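Local atomic coordinates of intracellular protein transport protein USO1 (PDB entry 6LSU), a protein that is required for protein transport from the endoplasmic reticulum to the Golgi complex, tethering membranes as a homodimer with two globular heads and a coiled-coil tail. Residues 207-219 and 252-264. Numbering follows the deposited sequence.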
ATOM      1  N   ARG A 207     -28.153   7.091  10.556  1.00 60.78           N
ATOM      2  CA  ARG A 207     -27.316   5.892  10.333  1.00 60.42           C
ATOM      3  C   ARG A 207     -25.998   6.344   9.681  1.00 56.07           C
ATOM      4  O   ARG A 207     -24.954   6.098  10.271  1.00 56.05           O
ATOM      5  CB  ARG A 207     -28.090   4.886   9.484  1.00 63.66           C
ATOM      6  CG  ARG A 207     -27.307   3.625   9.163  1.00 64.49           C
ATOM      7  CD  ARG A 207     -27.878   2.947   7.940  1.00 59.51           C
ATOM      8  NE  ARG A 207     -27.633   3.679   6.713  1.00 58.54           N
ATOM      9  CZ  ARG A 207     -27.966   3.232   5.499  1.00 62.37           C
ATOM     10  NH1 ARG A 207     -28.537   2.042   5.381  1.00 67.47           N
ATOM     11  NH2 ARG A 207     -27.710   3.929   4.400  1.00 61.07           N
ATOM     12  N   ASP A 208     -26.082   7.095   8.587  1.00 56.43           N
ATOM     13  CA  ASP A 208     -24.935   7.571   7.764  1.00 54.30           C
ATOM     14  C   ASP A 208     -24.027   8.449   8.629  1.00 54.19           C
ATOM     15  O   ASP A 208     -22.787   8.132   8.751  1.00 50.50           O
ATOM     16  CB  ASP A 208     -25.449   8.292   6.520  1.00 54.18           C
ATOM     17  CG  ASP A 208     -26.207   7.410   5.524  1.00 54.29           C
ATOM     18  OD1 ASP A 208     -26.338   6.193   5.731  1.00 49.43           O
ATOM     19  OD2 ASP A 208     -26.646   7.979   4.509  1.00 63.85           O
ATOM     20  N   GLU A 209     -24.617   9.467   9.289  1.00 51.10           N
ATOM     21  CA  GLU A 209     -23.811  10.368  10.163  1.00 52.67           C
ATOM     22  C   GLU A 209     -23.113   9.588  11.282  1.00 53.55           C
ATOM     23  O   GLU A 209     -21.962   9.934  11.617  1.00 60.44           O
ATOM     24  CB  GLU A 209     -24.632  11.470  10.796  1.00 57.16           C
ATOM     25  CG  GLU A 209     -23.821  12.734  10.939  1.00 59.48           C
ATOM     26  CD  GLU A 209     -23.336  13.252   9.593  1.00 58.76           C
ATOM     27  OE1 GLU A 209     -22.294  13.953   9.551  1.00 67.27           O
ATOM     28  OE2 GLU A 209     -24.030  12.965   8.597  1.00 63.82           O
ATOM     29  N   ALA A 210     -23.740   8.547  11.811  1.00 50.62           N
ATOM     30  CA  ALA A 210     -23.229   7.790  12.966  1.00 49.21           C
ATOM     31  C   ALA A 210     -21.986   6.982  12.569  1.00 51.26           C
ATOM     32  O   ALA A 210     -21.203   6.678  13.465  1.00 48.64           O
ATOM     33  CB  ALA A 210     -24.324   6.895  13.528  1.00 52.01           C
ATOM     34  N   ILE A 211     -21.866   6.538  11.305  1.00 55.85           N
ATOM     35  CA  ILE A 211     -20.646   5.839  10.779  1.00 48.70           C
ATOM     36  C   ILE A 211     -19.444   6.774  10.859  1.00 45.59           C
ATOM     37  O   ILE A 211     -18.402   6.332  11.344  1.00 47.13           O
ATOM     38  CB  ILE A 211     -20.873   5.347   9.333  1.00 53.17           C
ATOM     39  CG1 ILE A 211     -22.108   4.451   9.252  1.00 51.10           C
ATOM     40  CG2 ILE A 211     -19.621   4.590   8.846  1.00 55.96           C
ATOM     41  CD1 ILE A 211     -22.520   4.110   7.866  1.00 54.06           C
ATOM     42  N   LEU A 212     -19.617   8.050  10.475  1.00 49.33           N
ATOM     43  CA  LEU A 212     -18.607   9.129  10.535  1.00 51.65           C
ATOM     44  C   LEU A 212     -18.190   9.363  11.989  1.00 59.23           C
ATOM     45  O   LEU A 212     -16.974   9.471  12.197  1.00 59.32           O
ATOM     46  CB  LEU A 212     -19.164  10.388   9.877  1.00 54.05           C
ATOM     47  CG  LEU A 212     -19.399  10.241   8.377  1.00 55.09           C
ATOM     48  CD1 LEU A 212     -19.921  11.506   7.752  1.00 49.98           C
ATOM     49  CD2 LEU A 212     -18.101   9.825   7.691  1.00 61.99           C
ATOM     50  N   LEU A 213     -19.125   9.431  12.947  1.00 62.37           N
ATOM     51  CA  LEU A 213     -18.783   9.788  14.351  1.00 57.62           C
ATOM     52  C   LEU A 213     -18.062   8.556  14.905  1.00 56.94           C
ATOM     53  O   LEU A 213     -17.003   8.671  15.602  1.00 50.80           O
ATOM     54  CB  LEU A 213     -20.045  10.178  15.131  1.00 55.91           C
ATOM     55  CG  LEU A 213     -19.869  10.383  16.638  1.00 58.46           C
ATOM     56  CD1 LEU A 213     -18.897  11.504  16.924  1.00 57.65           C
ATOM     57  CD2 LEU A 213     -21.193  10.668  17.363  1.00 59.13           C
ATOM     58  N   LEU A 214     -18.560   7.377  14.544  1.00 52.09           N
ATOM     59  CA  LEU A 214     -17.877   6.152  15.007  1.00 55.78           C
ATOM     60  C   LEU A 214     -16.441   6.139  14.464  1.00 61.57           C
ATOM     61  O   LEU A 214     -15.529   5.784  15.218  1.00 60.29           O
ATOM     62  CB  LEU A 214     -18.716   4.965  14.553  1.00 57.66           C
ATOM     63  CG  LEU A 214     -19.903   4.684  15.463  1.00 61.35           C
ATOM     64  CD1 LEU A 214     -20.915   3.793  14.770  1.00 65.84           C
ATOM     65  CD2 LEU A 214     -19.423   4.036  16.761  1.00 64.14           C
ATOM     66  N   MET A 215     -16.231   6.524  13.194  1.00 62.13           N
ATOM     67  CA  MET A 215     -14.864   6.588  12.635  1.00 61.71           C
ATOM     68  C   MET A 215     -13.991   7.477  13.528  1.00 58.80           C
ATOM     69  O   MET A 215     -12.855   7.058  13.819  1.00 60.77           O
ATOM     70  CB  MET A 215     -14.848   7.174  11.224  1.00 70.64           C
ATOM     71  CG  MET A 215     -15.196   6.189  10.126  1.00 73.68           C
ATOM     72  SD  MET A 215     -15.448   7.071   8.565  1.00 74.06           S
ATOM     73  CE  MET A 215     -13.835   7.851   8.525  1.00 76.57           C
ATOM     74  N   ALA A 216     -14.464   8.664  13.878  1.00 55.14           N
ATOM     75  CA  ALA A 216     -13.767   9.694  14.681  1.00 56.65           C
ATOM     76  C   ALA A 216     -13.416   9.156  16.044  1.00 58.61           C
ATOM     77  O   ALA A 216     -12.338   9.415  16.512  1.00 76.15           O
ATOM     78  CB  ALA A 216     -14.638  10.902  14.867  1.00 59.31           C
ATOM     79  N   VAL A 217     -14.320   8.434  16.660  1.00 62.82           N
ATOM     80  CA  VAL A 217     -14.186   8.069  18.087  1.00 67.24           C
ATOM     81  C   VAL A 217     -13.221   6.865  18.216  1.00 68.32           C
ATOM     82  O   VAL A 217     -12.334   6.911  19.136  1.00 64.04           O
ATOM     83  CB  VAL A 217     -15.577   7.842  18.705  1.00 62.96           C
ATOM     84  CG1 VAL A 217     -15.497   7.020  19.956  1.00 67.90           C
ATOM     85  CG2 VAL A 217     -16.242   9.170  18.997  1.00 68.27           C
ATOM     86  N   VAL A 218     -13.353   5.840  17.359  1.00 61.92           N
ATOM     87  CA  VAL A 218     -12.492   4.615  17.422  1.00 66.58           C
ATOM     88  C   VAL A 218     -11.075   4.912  16.904  1.00 67.78           C
ATOM     89  O   VAL A 218     -10.192   4.171  17.257  1.00 67.04           O
ATOM     90  CB  VAL A 218     -13.047   3.406  16.641  1.00 71.96           C
ATOM     91  CG1 VAL A 218     -14.523   3.162  16.868  1.00 70.79           C
ATOM     92  CG2 VAL A 218     -12.779   3.522  15.156  1.00 77.16           C
ATOM     93  N   ASN A 219     -10.873   5.944  16.071  1.00 73.85           N
ATOM     94  CA  ASN A 219      -9.551   6.312  15.493  1.00 79.92           C
ATOM     95  C   ASN A 219      -8.519   6.532  16.609  1.00 85.26           C
ATOM     96  O   ASN A 219      -8.808   7.339  17.515  1.00105.27           O
ATOM     97  CB  ASN A 219      -9.659   7.578  14.633  1.00 87.54           C
ATOM     98  CG  ASN A 219      -8.402   7.838  13.836  1.00 80.72           C
ATOM     99  OD1 ASN A 219      -8.123   7.094  12.893  1.00 82.59           O
ATOM    100  ND2 ASN A 219      -7.626   8.826  14.265  1.00 75.67           N
ATOM    101  N   VAL A 252     -21.066   6.102   1.597  1.00 47.77           N
ATOM    102  CA  VAL A 252     -21.500   5.371   2.821  1.00 53.44           C
ATOM    103  C   VAL A 252     -20.712   4.055   2.922  1.00 55.23           C
ATOM    104  O   VAL A 252     -20.224   3.754   4.026  1.00 59.56           O
ATOM    105  CB  VAL A 252     -23.020   5.151   2.874  1.00 53.03           C
ATOM    106  CG1 VAL A 252     -23.413   4.348   4.097  1.00 57.77           C
ATOM    107  CG2 VAL A 252     -23.742   6.482   2.902  1.00 56.11           C
ATOM    108  N   VAL A 253     -20.540   3.336   1.807  1.00 56.82           N
ATOM    109  CA  VAL A 253     -19.698   2.103   1.767  1.00 55.01           C
ATOM    110  C   VAL A 253     -18.242   2.432   2.078  1.00 49.03           C
ATOM    111  O   VAL A 253     -17.637   1.672   2.811  1.00 49.16           O
ATOM    112  CB  VAL A 253     -19.843   1.375   0.429  1.00 51.97           C
ATOM    113  CG1 VAL A 253     -18.854   0.251   0.300  1.00 53.25           C
ATOM    114  CG2 VAL A 253     -21.258   0.871   0.294  1.00 54.05           C
ATOM    115  N   ASN A 254     -17.724   3.533   1.545  1.00 49.73           N
ATOM    116  CA  ASN A 254     -16.345   4.014   1.839  1.00 47.47           C
ATOM    117  C   ASN A 254     -16.230   4.248   3.356  1.00 44.29           C
ATOM    118  O   ASN A 254     -15.263   3.752   3.989  1.00 39.17           O
ATOM    119  CB  ASN A 254     -16.056   5.303   1.080  1.00 50.61           C
ATOM    120  CG  ASN A 254     -14.587   5.531   0.837  1.00 46.02           C
ATOM    121  OD1 ASN A 254     -14.231   6.263  -0.054  1.00 53.64           O
ATOM    122  ND2 ASN A 254     -13.731   4.906   1.586  1.00 49.53           N
ATOM    123  N   ASP A 255     -17.219   4.936   3.933  1.00 45.52           N
ATOM    124  CA  ASP A 255     -17.291   5.166   5.410  1.00 45.90           C
ATOM    125  C   ASP A 255     -17.340   3.802   6.122  1.00 44.14           C
ATOM    126  O   ASP A 255     -16.457   3.532   6.922  1.00 43.31           O
ATOM    127  CB  ASP A 255     -18.448   6.080   5.788  1.00 47.96           C
ATOM    128  CG  ASP A 255     -18.515   7.394   4.991  1.00 52.83           C
ATOM    129  OD1 ASP A 255     -19.632   7.874   4.785  1.00 53.56           O
ATOM    130  OD2 ASP A 255     -17.462   7.946   4.575  1.00 55.33           O
ATOM    131  N   CYS A 256     -18.273   2.926   5.755  1.00 47.69           N
ATOM    132  CA  CYS A 256     -18.408   1.592   6.389  1.00 50.67           C
ATOM    133  C   CYS A 256     -17.070   0.875   6.338  1.00 52.65           C
ATOM    134  O   CYS A 256     -16.572   0.500   7.465  1.00 55.83           O
ATOM    135  CB  CYS A 256     -19.482   0.756   5.715  1.00 52.48           C
ATOM    136  SG  CYS A 256     -21.138   1.326   6.141  1.00 56.95           S
ATOM    137  N   LEU A 257     -16.460   0.779   5.143  1.00 49.63           N
ATOM    138  CA  LEU A 257     -15.145   0.097   5.006  1.00 51.38           C
ATOM    139  C   LEU A 257     -14.093   0.832   5.861  1.00 50.66           C
ATOM    140  O   LEU A 257     -13.301   0.181   6.538  1.00 54.75           O
ATOM    141  CB  LEU A 257     -14.755  -0.008   3.522  1.00 50.26           C
ATOM    142  CG  LEU A 257     -15.705  -0.844   2.662  1.00 49.62           C
ATOM    143  CD1 LEU A 257     -15.580  -0.462   1.203  1.00 47.44           C
ATOM    144  CD2 LEU A 257     -15.458  -2.321   2.878  1.00 50.22           C
ATOM    145  N   SER A 258     -14.096   2.154   5.823  1.00 54.53           N
ATOM    146  CA  SER A 258     -13.100   3.011   6.507  1.00 55.39           C
ATOM    147  C   SER A 258     -13.209   2.760   8.018  1.00 59.05           C
ATOM    148  O   SER A 258     -12.175   2.697   8.729  1.00 52.76           O
ATOM    149  CB  SER A 258     -13.346   4.434   6.178  1.00 55.03           C
ATOM    150  OG  SER A 258     -12.126   5.063   5.878  1.00 66.91           O
ATOM    151  N   LEU A 259     -14.447   2.624   8.503  1.00 55.39           N
ATOM    152  CA  LEU A 259     -14.696   2.334   9.930  1.00 55.71           C
ATOM    153  C   LEU A 259     -14.237   0.895  10.238  1.00 55.49           C
ATOM    154  O   LEU A 259     -13.480   0.700  11.223  1.00 48.94           O
ATOM    155  CB  LEU A 259     -16.175   2.584  10.270  1.00 52.78           C
ATOM    156  CG  LEU A 259     -16.578   2.138  11.665  1.00 53.26           C
ATOM    157  CD1 LEU A 259     -15.701   2.827  12.707  1.00 53.78           C
ATOM    158  CD2 LEU A 259     -18.059   2.379  11.910  1.00 52.26           C
ATOM    159  N   ILE A 260     -14.588  -0.092   9.411  1.00 55.73           N
ATOM    160  CA  ILE A 260     -14.043  -1.466   9.617  1.00 52.05           C
ATOM    161  C   ILE A 260     -12.522  -1.383   9.693  1.00 53.28           C
ATOM    162  O   ILE A 260     -11.937  -2.119  10.507  1.00 62.51           O
ATOM    163  CB  ILE A 260     -14.498  -2.443   8.527  1.00 50.41           C
ATOM    164  CG1 ILE A 260     -16.003  -2.593   8.462  1.00 51.84           C
ATOM    165  CG2 ILE A 260     -13.842  -3.809   8.751  1.00 52.11           C
ATOM    166  CD1 ILE A 260     -16.445  -3.695   7.470  1.00 54.91           C
ATOM    167  N   ASN A 261     -11.905  -0.542   8.876  1.00 51.91           N
ATOM    168  CA  ASN A 261     -10.436  -0.426   8.829  1.00 56.61           C
ATOM    169  C   ASN A 261      -9.945   0.103  10.175  1.00 57.93           C
ATOM    170  O   ASN A 261      -9.025  -0.502  10.714  1.00 66.55           O
ATOM    171  CB  ASN A 261      -9.992   0.421   7.625  1.00 59.66           C
ATOM    172  CG  ASN A 261      -8.490   0.483   7.485  1.00 60.07           C
ATOM    173  OD1 ASN A 261      -7.818   1.079   8.339  1.00 66.46           O
ATOM    174  ND2 ASN A 261      -7.978  -0.147   6.442  1.00 61.78           N
ATOM    175  N   ASN A 262     -10.514   1.190  10.680  1.00 59.64           N
ATOM    176  CA  ASN A 262     -10.054   1.855  11.924  1.00 62.71           C
ATOM    177  C   ASN A 262     -10.302   0.939  13.137  1.00 71.28           C
ATOM    178  O   ASN A 262      -9.524   1.045  14.119  1.00 64.22           O
ATOM    179  CB  ASN A 262     -10.742   3.203  12.139  1.00 67.17           C
ATOM    180  CG  ASN A 262     -10.272   4.298  11.205  1.00 65.33           C
ATOM    181  OD1 ASN A 262      -9.137   4.304  10.739  1.00 79.56           O
ATOM    182  ND2 ASN A 262     -11.130   5.258  10.954  1.00 66.51           N
ATOM    183  N   ILE A 263     -11.325   0.064  13.111  1.00 64.53           N
ATOM    184  CA  ILE A 263     -11.576  -0.865  14.251  1.00 62.33           C
ATOM    185  C   ILE A 263     -10.523  -1.995  14.276  1.00 66.92           C
ATOM    186  O   ILE A 263     -10.348  -2.570  15.399  1.00 63.16           O
ATOM    187  CB  ILE A 263     -13.009  -1.425  14.170  1.00 63.87           C
ATOM    188  CG1 ILE A 263     -14.071  -0.346  14.328  1.00 58.83           C
ATOM    189  CG2 ILE A 263     -13.223  -2.562  15.151  1.00 67.22           C
ATOM    190  CD1 ILE A 263     -15.397  -0.729  13.726  1.00 62.32           C
ATOM    191  N   LEU A 264      -9.888  -2.346  13.124  1.00 60.62           N
ATOM    192  CA  LEU A 264      -8.922  -3.494  12.995  1.00 58.78           C
ATOM    193  C   LEU A 264      -7.458  -3.048  13.032  1.00 54.57           C
ATOM    194  O   LEU A 264      -6.623  -3.792  13.534  1.00 54.85           O
ATOM    195  CB  LEU A 264      -9.169  -4.273  11.697  1.00 60.57           C
ATOM    196  CG  LEU A 264     -10.569  -4.863  11.542  1.00 61.17           C
ATOM    197  CD1 LEU A 264     -10.666  -5.699  10.305  1.00 63.09           C
ATOM    198  CD2 LEU A 264     -10.933  -5.690  12.753  1.00 71.25           C
TER
HETATM  199  O   HOH W   1     -21.957   8.123   5.805  1.00 62.57           O
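Leu259 pushes between Ile211, Leu214, Met215 and Val218, a knob-into-hole fit between nearly parallel helices of the third and fourth armadillo repeats in the globular head of Uso1. The axes cross at 22° and come within 9.3 Å. Leu259 reaches them because a chi1 of 172° turns CG away from the backbone N, putting CD2 3.8 Å from Leu214 CB, while CD1 lies against Val218 CG2. Two knobs answer from the other helix. Ile211 drops among Val252, Asp255, Cys256 and Leu259: its CG2 presses on Asp255 CB at 3.6 Å and its CD1 meets the sulfur of Cys256. Met215 fills the next hole, laying CG obliquely across Leu259 CB before a bend about the CG-SD bond brings CE up to Ser258 CB.

No direct hydrogen bond joins the helices, but one water donates to both Asp208 O and Asp255 OD1, the latter at 2.6 Å. Arg111 forms a salt bridge to the same Asp255 oxygen, and Asn114 O accepts from Asn262 ND2, so both Asp255 and Asn262 are tied to an earlier part of the chain. Toward the start of both segments, the Asp208 side chain crosses that of Val252 at about a right angle, OD2 lying 3.6 Å from CG2. An alanine in place of Asp208 would probably uncover Val252 and cost Arg207 this carboxylate mate, leaving Glu244 to hold it. As built, Arg207 grips the carboxylate side-on, NE and NH2 each 3.0 Å from Asp208 OD1, which sits 3° out of the guanidinium plane and receives NH2 on its syn lone pair.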